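Local coordinates for protein putative phosphoglycolate phosphatase (Lactobacillus delbrueckii, PDB 2HI0) that probably dephosphorylates 2-phosphoglycolate to glycolate, as a member of the haloacid dehalogenase-like hydrolases, at residues I8-G13 and R163-P168; I193-A198 and H221-I226; D169-C174 and R199-D204; D117-L122 and V127-V132. All blocks are in the same frame, centred on the assembly; numbering follows the deposited sequence.

Contact 1 of 4, residues I8-G13 and R163-P168; sequences IFDMDG and RRKPAP. With NA (sodium ion), chain C.
Asp10 holds its carboxylate carbon CG anti to the backbone N (chi1 -170°), and Lys165, otherwise extended, bends at chi3 (62°); together these torsions bring the lysine amine up to the acid as the two side chains cross. NZ of Lys165 forms a salt bridge with Asp10 OD1 at 2.9 Å. Water 1 sits beside this pair, donating to Asp10 OD1 and accepting from Lys165 NZ at 2.7 Å. The other carboxylate oxygen, Asp10 OD2, faces the sodium ion and binds it at 2.1 Å. Asp12 joins the metal through its backbone O, at 2.5 Å, while Asp190 and water 2 are further ligands. Lys165 NZ also makes a salt bridge to Asp194 and a hydrogen bond to Tyr187, so several partners fix its direction. At the base of the lysine, Arg164 NH1 donates at 2.9 Å to a lone pair of Lys165 O, the carbonyl of the cis peptide that leads into Pro166. The DxD pattern after strand 6-9 fits the first HAD motif. One carboxylate oxygen of Asp10 is paired with the amine and the other with the metal, and the lysine probably offsets part of the negative charge gathered around the ion.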
loop_
_atom_site.group_PDB
_atom_site.type_symbol
_atom_site.label_atom_id
_atom_site.label_comp_id
_atom_site.label_asym_id
_atom_site.label_seq_id
_atom_site.Cartn_x
_atom_site.Cartn_y
_atom_site.Cartn_z
ATOM N N ILE A 8 6.473 -10.424 3.549
ATOM C CA ILE A 8 5.765 -9.858 2.404
ATOM C C ILE A 8 5.312 -8.466 2.833
ATOM O O ILE A 8 4.536 -8.331 3.797
ATOM C CB ILE A 8 4.567 -10.723 2.016
ATOM C CG1 ILE A 8 4.986 -12.161 1.769
ATOM C CG2 ILE A 8 3.904 -10.159 0.752
ATOM C CD1 ILE A 8 3.724 -13.091 1.592
ATOM N N PHE A 9 5.815 -7.441 2.135
ATOM C CA PHE A 9 5.610 -6.045 2.498
ATOM C C PHE A 9 4.657 -5.349 1.516
ATOM O O PHE A 9 4.741 -5.515 0.286
ATOM C CB PHE A 9 6.909 -5.250 2.425
ATOM C CG PHE A 9 7.973 -5.718 3.377
ATOM C CD1 PHE A 9 8.752 -6.817 3.083
ATOM C CD2 PHE A 9 8.137 -5.098 4.591
ATOM C CE1 PHE A 9 9.722 -7.238 3.961
ATOM C CE2 PHE A 9 9.139 -5.527 5.461
ATOM C CZ PHE A 9 9.897 -6.596 5.141
ATOM N N ASP A 10 3.788 -4.534 2.075
ATOM C CA ASP A 10 3.146 -3.452 1.282
ATOM C C ASP A 10 4.227 -2.391 0.943
ATOM O O ASP A 10 5.327 -2.390 1.516
ATOM C CB ASP A 10 2.028 -2.809 2.084
ATOM C CG ASP A 10 1.170 -1.873 1.249
ATOM O OD1 ASP A 10 0.991 -2.072 0.026
ATOM O OD2 ASP A 10 0.697 -0.896 1.845
HETATM N N MSE A 11 3.968 -1.539 -0.042
HETATM C CA MSE A 11 4.926 -0.530 -0.484
HETATM C C MSE A 11 4.631 0.834 0.166
HETATM O O MSE A 11 5.457 1.317 0.973
HETATM C CB MSE A 11 4.940 -0.425 -2.012
HETATM C CG MSE A 11 5.783 0.690 -2.518
HETATM SE SE MSE A 11 6.191 0.480 -4.376
HETATM C CE MSE A 11 7.707 -0.725 -4.383
ATOM N N ASP A 12 3.479 1.431 -0.185
ATOM C CA ASP A 12 3.115 2.783 0.273
ATOM C C ASP A 12 3.019 2.858 1.780
ATOM O O ASP A 12 2.335 2.035 2.379
ATOM C CB ASP A 12 1.763 3.228 -0.295
ATOM C CG ASP A 12 1.788 3.493 -1.752
ATOM O OD1 ASP A 12 2.485 4.392 -2.212
ATOM O OD2 ASP A 12 1.030 2.799 -2.472
ATOM N N GLY A 13 3.747 3.778 2.408
ATOM C CA GLY A 13 3.610 3.957 3.863
ATOM C C GLY A 13 4.304 2.903 4.698
ATOM O O GLY A 13 4.235 2.921 5.920
ATOM N N ARG A 163 -7.727 -9.387 -9.079
ATOM C CA ARG A 163 -8.267 -8.679 -7.904
ATOM C C ARG A 163 -7.191 -8.009 -7.022
ATOM O O ARG A 163 -6.131 -8.592 -6.730
ATOM C CB ARG A 163 -9.160 -9.572 -7.039
ATOM C CG ARG A 163 -10.355 -10.104 -7.761
ATOM C CD ARG A 163 -11.274 -10.839 -6.862
ATOM N NE ARG A 163 -10.683 -12.060 -6.275
ATOM C CZ ARG A 163 -11.344 -12.904 -5.481
ATOM N NH1 ARG A 163 -12.595 -12.638 -5.134
ATOM N NH2 ARG A 163 -10.750 -13.965 -4.977
ATOM N N ARG A 164 -7.519 -6.782 -6.585
ATOM C CA ARG A 164 -6.682 -6.051 -5.682
ATOM C C ARG A 164 -6.763 -6.622 -4.277
ATOM O O ARG A 164 -7.660 -7.387 -3.965
ATOM C CB ARG A 164 -7.092 -4.582 -5.708
ATOM C CG ARG A 164 -8.523 -4.372 -5.156
ATOM C CD ARG A 164 -8.757 -2.878 -4.910
ATOM N NE ARG A 164 -10.143 -2.586 -4.511
ATOM C CZ ARG A 164 -10.611 -2.609 -3.270
ATOM N NH1 ARG A 164 -9.857 -2.956 -2.233
ATOM N NH2 ARG A 164 -11.875 -2.276 -3.061
ATOM N N LYS A 165 -5.824 -6.215 -3.449
ATOM C CA LYS A 165 -5.882 -6.499 -2.011
ATOM C C LYS A 165 -7.162 -5.777 -1.532
ATOM O O LYS A 165 -7.468 -4.643 -1.995
ATOM C CB LYS A 165 -4.658 -5.928 -1.268
ATOM C CG LYS A 165 -3.271 -6.515 -1.583
ATOM C CD LYS A 165 -2.157 -5.479 -1.311
ATOM C CE LYS A 165 -2.132 -5.086 0.150
ATOM N NZ LYS A 165 -1.180 -3.961 0.423
ATOM N N PRO A 166 -7.876 -6.356 -0.565
ATOM C CA PRO A 166 -7.537 -7.515 0.259
ATOM C C PRO A 166 -7.979 -8.885 -0.235
ATOM O O PRO A 166 -7.873 -9.823 0.561
ATOM C CB PRO A 166 -8.208 -7.166 1.588
ATOM C CG PRO A 166 -9.471 -6.465 1.204
ATOM C CD PRO A 166 -9.124 -5.703 -0.075
ATOM N N ALA A 167 -8.364 -9.029 -1.524
ATOM C CA ALA A 167 -8.546 -10.380 -2.079
ATOM C C ALA A 167 -7.219 -11.101 -1.949
ATOM O O ALA A 167 -6.157 -10.442 -1.985
ATOM C CB ALA A 167 -8.982 -10.350 -3.555
ATOM N N PRO A 168 -7.257 -12.435 -1.792
ATOM C CA PRO A 168 -5.979 -13.137 -1.607
ATOM C C PRO A 168 -5.140 -13.341 -2.874
ATOM O O PRO A 168 -4.004 -13.829 -2.765
ATOM C CB PRO A 168 -6.408 -14.505 -1.076
ATOM C CG PRO A 168 -7.782 -14.678 -1.549
ATOM C CD PRO A 168 -8.406 -13.320 -1.608
HETATM NA NA NA C . 0.045 1.042 2.301
HETATM O O HOH W 1 -1.258 -1.675 -1.055
HETATM O O HOH W 2 -2.239 -0.285 2.819
#

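Contact 2 of 4, residues I193-A198 and H221-I226; sequences IDIQTA and HGATVI
The His221 imidazole stacks with the ring of Phe217 and has water 3 at its edge, in the ring plane, while the carbonyl of the same residue lies against Ile195. Water 3 accepts from the Gln196 amide, NE2 to water 3 O being 2.9 Å, and gives a long, weak bond to His221 O, so it bridges the helix to the turn loosely. A second carbonyl, Ile193 O, is approached from opposite faces of its plane by two donors, Thr197 N and Thr197 OG1, the hydroxyl lying 2.7 Å from that oxygen.

The contact itself is carried by Ile195. With CG1 anti to its carbonyl carbon (chi1 -63°), both of its branches reach the turn: CG2 rests 3.5 Å from His221 O, and CD1 goes on to Ala223, 3.6 Å from its N and 3.7 Å from its CB. Were Ile195 an alanine, the CG2 and CD1 contacts would vanish, which would probably open a gap beside the His221 carbonyl and leave the Ala223 methyl without its mate on this helix.

Gly222, at a phi of 97°, has backbone angles at which a CB would collide with the carbonyl O of His221. It is the C-prime residue of a Schellman motif, with Ala223 N hydrogen-bonded to Leu218 O and Gly222 N to Gln219 O. Helix 192-200 therefore packs, near the surface, on the Schellman turn that ends helix 215-220 and leads toward edge strand 226-227 of the parallel sheet.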
loop_
_atom_site.group_PDB
_atom_site.type_symbol
_atom_site.label_atom_id
_atom_site.label_comp_id
_atom_site.label_asym_id
_atom_site.label_seq_id
_atom_site.Cartn_x
_atom_site.Cartn_y
_atom_site.Cartn_z
ATOM N N ILE A 193 -6.324 -2.479 5.097
ATOM C CA ILE A 193 -6.311 -3.369 3.920
ATOM C C ILE A 193 -5.238 -4.441 4.114
ATOM O O ILE A 193 -5.448 -5.590 3.703
ATOM C CB ILE A 193 -6.095 -2.580 2.607
ATOM C CG1 ILE A 193 -7.190 -1.528 2.448
ATOM C CG2 ILE A 193 -5.936 -3.516 1.364
ATOM C CD1 ILE A 193 -8.557 -2.113 2.529
ATOM N N ASP A 194 -4.098 -4.073 4.727
ATOM C CA ASP A 194 -3.025 -5.018 5.036
ATOM C C ASP A 194 -3.432 -6.039 6.117
ATOM O O ASP A 194 -3.209 -7.238 5.965
ATOM C CB ASP A 194 -1.750 -4.250 5.393
ATOM C CG ASP A 194 -1.357 -3.278 4.290
ATOM O OD1 ASP A 194 -1.462 -3.672 3.104
ATOM O OD2 ASP A 194 -1.116 -2.110 4.597
ATOM N N ILE A 195 -4.080 -5.532 7.164
ATOM C CA ILE A 195 -4.690 -6.397 8.175
ATOM C C ILE A 195 -5.602 -7.453 7.520
ATOM O O ILE A 195 -5.505 -8.651 7.799
ATOM C CB ILE A 195 -5.445 -5.570 9.247
ATOM C CG1 ILE A 195 -4.472 -4.657 10.012
ATOM C CG2 ILE A 195 -6.163 -6.489 10.251
ATOM C CD1 ILE A 195 -5.071 -3.596 10.856
ATOM N N GLN A 196 -6.497 -6.988 6.644
ATOM C CA GLN A 196 -7.425 -7.883 5.976
ATOM C C GLN A 196 -6.761 -8.863 4.981
ATOM O O GLN A 196 -7.121 -10.046 4.882
ATOM C CB GLN A 196 -8.461 -7.051 5.259
ATOM C CG GLN A 196 -9.334 -6.240 6.203
ATOM C CD GLN A 196 -10.204 -5.262 5.438
ATOM O OE1 GLN A 196 -10.666 -5.567 4.314
ATOM N NE2 GLN A 196 -10.451 -4.089 6.032
ATOM N N THR A 197 -5.809 -8.348 4.235
ATOM C CA THR A 197 -5.096 -9.145 3.261
ATOM C C THR A 197 -4.436 -10.363 3.965
ATOM O O THR A 197 -4.530 -11.513 3.486
ATOM C CB THR A 197 -4.027 -8.301 2.586
ATOM O OG1 THR A 197 -4.665 -7.281 1.790
ATOM C CG2 THR A 197 -3.151 -9.173 1.674
ATOM N N ALA A 198 -3.772 -10.089 5.090
ATOM C CA ALA A 198 -3.118 -11.160 5.901
ATOM C C ALA A 198 -4.115 -12.231 6.336
ATOM O O ALA A 198 -3.896 -13.418 6.121
ATOM C CB ALA A 198 -2.393 -10.572 7.100
ATOM N N HIS A 221 -9.096 -1.375 13.889
ATOM C CA HIS A 221 -9.258 -2.245 12.720
ATOM C C HIS A 221 -8.582 -3.597 12.821
ATOM O O HIS A 221 -8.441 -4.305 11.836
ATOM C CB HIS A 221 -8.827 -1.462 11.476
ATOM C CG HIS A 221 -9.897 -0.563 10.976
ATOM N ND1 HIS A 221 -10.099 0.707 11.472
ATOM C CD2 HIS A 221 -10.915 -0.802 10.120
ATOM C CE1 HIS A 221 -11.155 1.240 10.879
ATOM N NE2 HIS A 221 -11.668 0.342 10.058
ATOM N N GLY A 222 -8.147 -3.958 14.009
ATOM C CA GLY A 222 -7.651 -5.315 14.268
ATOM C C GLY A 222 -6.168 -5.628 14.243
ATOM O O GLY A 222 -5.786 -6.796 14.195
ATOM N N ALA A 223 -5.313 -4.610 14.269
ATOM C CA ALA A 223 -3.890 -4.823 14.301
ATOM C C ALA A 223 -3.547 -5.374 15.661
ATOM O O ALA A 223 -4.154 -4.958 16.663
ATOM C CB ALA A 223 -3.174 -3.524 14.084
ATOM N N THR A 224 -2.620 -6.322 15.721
ATOM C CA THR A 224 -2.220 -6.882 17.011
ATOM C C THR A 224 -0.769 -6.634 17.393
ATOM O O THR A 224 -0.475 -6.576 18.581
ATOM C CB THR A 224 -2.499 -8.399 17.094
ATOM O OG1 THR A 224 -1.791 -9.080 16.052
ATOM C CG2 THR A 224 -3.993 -8.670 16.973
ATOM N N VAL A 225 0.127 -6.580 16.418
ATOM C CA VAL A 225 1.524 -6.180 16.613
ATOM C C VAL A 225 1.735 -4.893 15.812
ATOM O O VAL A 225 1.533 -4.863 14.605
ATOM C CB VAL A 225 2.506 -7.251 16.132
ATOM C CG1 VAL A 225 3.918 -6.726 16.260
ATOM C CG2 VAL A 225 2.335 -8.541 16.961
ATOM N N ILE A 226 2.087 -3.814 16.514
ATOM C CA ILE A 226 2.318 -2.528 15.859
ATOM C C ILE A 226 3.706 -2.070 16.252
ATOM O O ILE A 226 4.022 -2.008 17.445
ATOM C CB ILE A 226 1.256 -1.436 16.205
ATOM C CG1 ILE A 226 -0.170 -1.903 15.871
ATOM C CG2 ILE A 226 1.541 -0.132 15.434
ATOM C CD1 ILE A 226 -1.267 -0.958 16.426
HETATM O O HOH W 3 -10.346 -3.969 8.926
#

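Contact 3 of 4, residues D169-C174 and R199-D204; sequences DMTSEC and RNSEMD
Ser201 and Met203 belong to the Schellman turn that finishes helix 192-200, and it is against this turn that Thr171 of helix 169-178 packs. The turn is closed by Met203 N hydrogen-bonding to Ala198 O and Glu202 N to Arg199 O, with Glu202 in the left-handed C-prime position (phi 58°). Thr171 was deposited in two conformers, so its methyl contacts hold for one of them. In that one, CG2 is anti to the backbone N and reaches the selenomethionine Met203 tip to tip, CG2 to CE 3.6 Å. The same methyl lies 3.6 Å from Ser201 OG.

Both helices lie on one side of the parallel HAD sheet: on the sheet side Thr171 touches Ile8 and Val132, and Met203 touches Ile8, Cys185 and Tyr187. The bend of Met203 at chi3 (62°) turns its CE methyl to the threonine.

Beside these methyl contacts the meeting becomes polar. Ser201 OG hydrogen-bonds to Thr197 O in its own helix and accepts from water 4 at 2.8 Å. Water 4 is also hydrogen-bonded to Ser172 OG, again at 2.8 Å, and so joins the two helices. Arg182 adds a second bridge, hydrogen-bonding to Ser172 OG through NH2 and to Ser201 O through NH1.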
loop_
_atom_site.group_PDB
_atom_site.type_symbol
_atom_site.label_atom_id
_atom_site.label_comp_id
_atom_site.label_asym_id
_atom_site.label_seq_id
_atom_site.Cartn_x
_atom_site.Cartn_y
_atom_site.Cartn_z
ATOM N N ASP A 169 -5.669 -13.005 -4.048
ATOM C CA ASP A 169 -5.070 -13.468 -5.266
ATOM C C ASP A 169 -3.591 -13.063 -5.429
ATOM O O ASP A 169 -2.735 -13.855 -5.837
ATOM C CB ASP A 169 -5.853 -12.949 -6.474
ATOM C CG ASP A 169 -7.334 -13.331 -6.465
ATOM O OD1 ASP A 169 -7.998 -13.154 -5.432
ATOM O OD2 ASP A 169 -7.851 -13.757 -7.509
HETATM N N MSE A 170 -3.291 -11.793 -5.201
HETATM C CA MSE A 170 -1.909 -11.321 -5.457
HETATM C C MSE A 170 -0.932 -11.958 -4.477
HETATM O O MSE A 170 0.164 -12.328 -4.845
HETATM C CB MSE A 170 -1.834 -9.811 -5.408
HETATM C CG MSE A 170 -2.801 -9.109 -6.380
HETATM SE SE MSE A 170 -2.878 -7.180 -6.072
HETATM C CE MSE A 170 -1.311 -7.004 -6.799
ATOM N N THR A 171 -1.315 -12.065 -3.217
ATOM C CA THR A 171 -0.458 -12.702 -2.207
ATOM C C THR A 171 -0.329 -14.215 -2.474
ATOM O O THR A 171 0.716 -14.807 -2.190
ATOM C CB THR A 171 -0.968 -12.384 -0.778
ATOM O OG1 THR A 171 -0.853 -10.957 -0.582
ATOM C CG2 THR A 171 -0.159 -13.152 0.311
ATOM N N SER A 172 -1.364 -14.836 -3.058
ATOM C CA SER A 172 -1.281 -16.249 -3.429
ATOM C C SER A 172 -0.255 -16.436 -4.580
ATOM O O SER A 172 0.472 -17.435 -4.600
ATOM C CB SER A 172 -2.618 -16.821 -3.841
ATOM O OG SER A 172 -3.502 -16.917 -2.728
ATOM N N GLU A 173 -0.200 -15.469 -5.515
ATOM C CA GLU A 173 0.852 -15.407 -6.570
ATOM C C GLU A 173 2.278 -15.353 -5.979
ATOM O O GLU A 173 3.221 -15.952 -6.513
ATOM C CB GLU A 173 0.701 -14.187 -7.499
ATOM C CG GLU A 173 -0.414 -14.231 -8.572
ATOM C CD GLU A 173 -0.326 -15.441 -9.466
ATOM O OE1 GLU A 173 0.747 -15.648 -10.086
ATOM O OE2 GLU A 173 -1.320 -16.194 -9.532
ATOM N N CYS A 174 2.422 -14.561 -4.919
ATOM C CA CYS A 174 3.666 -14.460 -4.165
ATOM C C CYS A 174 4.041 -15.788 -3.437
ATOM O O CYS A 174 5.162 -16.286 -3.543
ATOM C CB CYS A 174 3.538 -13.309 -3.203
ATOM S SG CYS A 174 4.981 -13.106 -2.178
ATOM N N ARG A 199 -5.223 -11.791 6.928
ATOM C CA ARG A 199 -6.240 -12.756 7.397
ATOM C C ARG A 199 -6.815 -13.575 6.250
ATOM O O ARG A 199 -7.011 -14.778 6.376
ATOM C CB ARG A 199 -7.370 -12.046 8.132
ATOM C CG ARG A 199 -8.389 -13.053 8.751
ATOM C CD ARG A 199 -8.639 -12.727 10.168
ATOM N NE ARG A 199 -9.426 -13.740 10.865
ATOM C CZ ARG A 199 -9.526 -13.780 12.192
ATOM N NH1 ARG A 199 -8.843 -12.902 12.924
ATOM N NH2 ARG A 199 -10.280 -14.697 12.808
ATOM N N ASN A 200 -7.079 -12.902 5.125
ATOM C CA ASN A 200 -7.611 -13.542 3.919
ATOM C C ASN A 200 -6.617 -14.506 3.257
ATOM O O ASN A 200 -7.010 -15.446 2.546
ATOM C CB ASN A 200 -8.168 -12.503 2.884
ATOM C CG ASN A 200 -9.303 -11.647 3.447
ATOM O OD1 ASN A 200 -9.896 -11.995 4.469
ATOM N ND2 ASN A 200 -9.574 -10.492 2.811
ATOM N N SER A 201 -5.334 -14.335 3.593
ATOM C CA SER A 201 -4.263 -15.177 3.072
ATOM C C SER A 201 -3.742 -16.167 4.113
ATOM O O SER A 201 -2.741 -16.818 3.873
ATOM C CB SER A 201 -3.112 -14.315 2.580
ATOM O OG SER A 201 -3.533 -13.418 1.542
ATOM N N GLU A 202 -4.435 -16.278 5.236
ATOM C CA GLU A 202 -4.149 -17.253 6.270
ATOM C C GLU A 202 -2.695 -17.096 6.795
ATOM O O GLU A 202 -1.977 -18.080 7.019
ATOM C CB GLU A 202 -4.446 -18.681 5.790
ATOM C CG GLU A 202 -5.901 -18.907 5.264
ATOM C CD GLU A 202 -7.039 -18.749 6.307
ATOM O OE1 GLU A 202 -6.800 -18.783 7.539
ATOM O OE2 GLU A 202 -8.202 -18.602 5.870
HETATM N N MSE A 203 -2.297 -15.839 6.990
HETATM C CA MSE A 203 -0.971 -15.544 7.550
HETATM C C MSE A 203 -1.016 -14.415 8.587
HETATM O O MSE A 203 -1.975 -13.638 8.677
HETATM C CB MSE A 203 -0.003 -15.223 6.440
HETATM C CG MSE A 203 -0.317 -13.952 5.750
HETATM SE SE MSE A 203 0.982 -13.616 4.316
HETATM C CE MSE A 203 0.702 -15.090 3.201
ATOM N N ASP A 204 0.016 -14.398 9.429
ATOM C CA ASP A 204 0.187 -13.364 10.435
ATOM C C ASP A 204 0.459 -12.013 9.777
ATOM O O ASP A 204 0.875 -11.911 8.619
ATOM C CB ASP A 204 1.394 -13.706 11.356
ATOM C CG ASP A 204 1.189 -14.953 12.213
ATOM O OD1 ASP A 204 0.075 -15.483 12.271
ATOM O OD2 ASP A 204 2.153 -15.416 12.871
HETATM O O HOH W 4 -3.149 -15.411 -0.447
#

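Contact 4 of 4, residues D117-L122 and V127-V132; sequences DLMKNL and VKLAVV
Leu129 and Leu122 cross at about a right angle, the strand leucine laying its CD2 methyl against the helix leucine, 3.7 Å from Leu122 CD1 and 3.8 Å from Leu122 CB. The other branch of Leu129 serves a different neighbour. Its CD1 meets the selenomethionine Met119 obliquely, 3.7 Å from SE, and lies as near to the backbone O of that residue. Met119 is bent at chi2 (-49°), which brings its selenium up to the leucine methyl. Leu129 is thus forked between two residues almost one helical turn apart. With an alanine in its place both methyls would be missing, and the Met119 selenium and Leu122 CD1 would probably face a gap between helix and strand.

Where the two segments draw closest, the backbone takes over: Val127 N donates to Leu122 O at 3.1 Å, nearly straight at 163°, with the donor tilted 32° from the carbonyl plane. Beside that bond, Val127 CB and Leu122 CB stand 4.2 Å apart.

Helix 115-124 leads here through a short turn into strand 128-133, a helix-strand unit of the Rossmann-like HAD core; the strand runs parallel to its neighbour, strand 6-9. Phe9 from that strand touches Met119 and Leu122, and helix 230-238 packs on Leu122 through Ile237 and Leu238. On the opposite face of strand 128-133, Ala130 and Val132 meet helix 169-178, so the strand is sandwiched between helices.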
loop_
_atom_site.group_PDB
_atom_site.type_symbol
_atom_site.label_atom_id
_atom_site.label_comp_id
_atom_site.label_asym_id
_atom_site.label_seq_id
_atom_site.Cartn_x
_atom_site.Cartn_y
_atom_site.Cartn_z
ATOM N N ASP A 117 18.555 -1.016 5.554
ATOM C CA ASP A 117 19.253 -1.856 6.509
ATOM C C ASP A 117 18.409 -3.095 6.874
ATOM O O ASP A 117 18.926 -4.188 6.982
ATOM C CB ASP A 117 19.583 -1.110 7.821
ATOM C CG ASP A 117 20.687 -0.014 7.688
ATOM O OD1 ASP A 117 21.434 0.042 6.698
ATOM O OD2 ASP A 117 20.790 0.808 8.629
ATOM N N LEU A 118 17.120 -2.899 7.086
ATOM C CA LEU A 118 16.222 -4.014 7.380
ATOM C C LEU A 118 16.299 -5.096 6.331
ATOM O O LEU A 118 16.403 -6.280 6.644
ATOM C CB LEU A 118 14.776 -3.493 7.519
ATOM C CG LEU A 118 13.600 -4.490 7.672
ATOM C CD1 LEU A 118 13.644 -5.254 8.969
ATOM C CD2 LEU A 118 12.228 -3.747 7.489
HETATM N N MSE A 119 16.204 -4.692 5.074
HETATM C CA MSE A 119 16.226 -5.672 3.959
HETATM C C MSE A 119 17.547 -6.449 3.871
HETATM O O MSE A 119 17.569 -7.680 3.693
HETATM C CB MSE A 119 15.856 -5.025 2.605
HETATM C CG MSE A 119 14.450 -4.366 2.604
HETATM SE SE MSE A 119 12.992 -5.463 3.311
HETATM C CE MSE A 119 11.570 -4.132 3.267
ATOM N N LYS A 120 18.642 -5.734 4.031
ATOM C CA LYS A 120 19.966 -6.348 4.051
ATOM C C LYS A 120 20.056 -7.371 5.173
ATOM O O LYS A 120 20.569 -8.489 4.974
ATOM C CB LYS A 120 21.014 -5.238 4.224
ATOM C CG LYS A 120 22.457 -5.690 4.287
ATOM C CD LYS A 120 23.412 -4.475 4.252
ATOM N N ASN A 121 19.577 -6.977 6.363
ATOM C CA ASN A 121 19.707 -7.802 7.545
ATOM C C ASN A 121 18.827 -9.028 7.420
ATOM O O ASN A 121 19.232 -10.142 7.787
ATOM C CB ASN A 121 19.311 -7.033 8.805
ATOM C CG ASN A 121 20.313 -5.933 9.189
ATOM O OD1 ASN A 121 21.421 -5.851 8.641
ATOM N ND2 ASN A 121 19.898 -5.058 10.110
ATOM N N LEU A 122 17.598 -8.846 6.925
ATOM C CA LEU A 122 16.702 -10.019 6.807
ATOM C C LEU A 122 17.239 -11.031 5.788
ATOM O O LEU A 122 17.141 -12.245 6.005
ATOM C CB LEU A 122 15.275 -9.589 6.462
ATOM C CG LEU A 122 14.478 -8.817 7.535
ATOM C CD1 LEU A 122 13.186 -8.349 6.888
ATOM C CD2 LEU A 122 14.204 -9.606 8.814
ATOM N N VAL A 127 15.729 -14.861 5.300
ATOM C CA VAL A 127 14.286 -14.612 5.125
ATOM C C VAL A 127 14.072 -14.184 3.687
ATOM O O VAL A 127 14.786 -13.298 3.173
ATOM C CB VAL A 127 13.752 -13.499 6.091
ATOM C CG1 VAL A 127 12.243 -13.274 5.900
ATOM C CG2 VAL A 127 14.095 -13.839 7.558
ATOM N N LYS A 128 13.098 -14.804 3.013
ATOM C CA LYS A 128 12.708 -14.406 1.668
ATOM C C LYS A 128 11.865 -13.140 1.745
ATOM O O LYS A 128 11.038 -13.017 2.643
ATOM C CB LYS A 128 11.903 -15.534 1.019
ATOM C CG LYS A 128 12.666 -16.798 0.776
ATOM C CD LYS A 128 11.916 -17.755 -0.110
ATOM C CE LYS A 128 12.754 -18.965 -0.469
ATOM N NZ LYS A 128 12.405 -19.381 -1.862
ATOM N N LEU A 129 12.055 -12.204 0.801
ATOM C CA LEU A 129 11.418 -10.905 0.858
ATOM C C LEU A 129 10.608 -10.663 -0.408
ATOM O O LEU A 129 11.012 -10.969 -1.493
ATOM C CB LEU A 129 12.421 -9.777 1.027
ATOM C CG LEU A 129 13.476 -9.861 2.144
ATOM C CD1 LEU A 129 14.461 -8.646 1.987
ATOM C CD2 LEU A 129 12.811 -9.909 3.557
ATOM N N ALA A 130 9.422 -10.107 -0.234
ATOM C CA ALA A 130 8.489 -9.787 -1.348
ATOM C C ALA A 130 7.752 -8.489 -1.088
ATOM O O ALA A 130 7.664 -8.021 0.048
ATOM C CB ALA A 130 7.497 -10.943 -1.572
ATOM N N VAL A 131 7.267 -7.898 -2.177
ATOM C CA VAL A 131 6.383 -6.729 -2.173
ATOM C C VAL A 131 5.096 -7.119 -2.893
ATOM O O VAL A 131 5.137 -7.671 -3.980
ATOM C CB VAL A 131 6.985 -5.531 -2.905
ATOM C CG1 VAL A 131 5.949 -4.317 -2.940
ATOM C CG2 VAL A 131 8.296 -5.144 -2.311
ATOM N N VAL A 132 3.983 -6.884 -2.231
ATOM C CA VAL A 132 2.650 -7.059 -2.820
ATOM C C VAL A 132 1.862 -5.811 -2.432
ATOM O O VAL A 132 1.601 -5.546 -1.252
ATOM C CB VAL A 132 1.973 -8.364 -2.369
ATOM C CG1 VAL A 132 0.534 -8.442 -2.935
ATOM C CG2 VAL A 132 2.807 -9.564 -2.795
#

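Contact 1 holds the sodium site; the other three join helices, turns and strands of the same domain. Contact 2 joins it directly: Lys165 NZ makes a salt bridge with Asp194 OD1 at 2.7 Å, so helix 192-200 takes part in the charge network beside the ion. Contact 3 uses the far end of that helix and is tied to contact 1 by Arg163 NH2 and Asp169 OD1, 2.9 Å apart. Contact 4, its centre about 16 Å from that of contact 1, reaches it through the sheet, Phe9 N lying 2.8 Å from Ala130 O. Cys174 SG, 3.4 Å from Ala130 CB, packs contact 3 on the same strand. Contacts 2 and 4 do not touch.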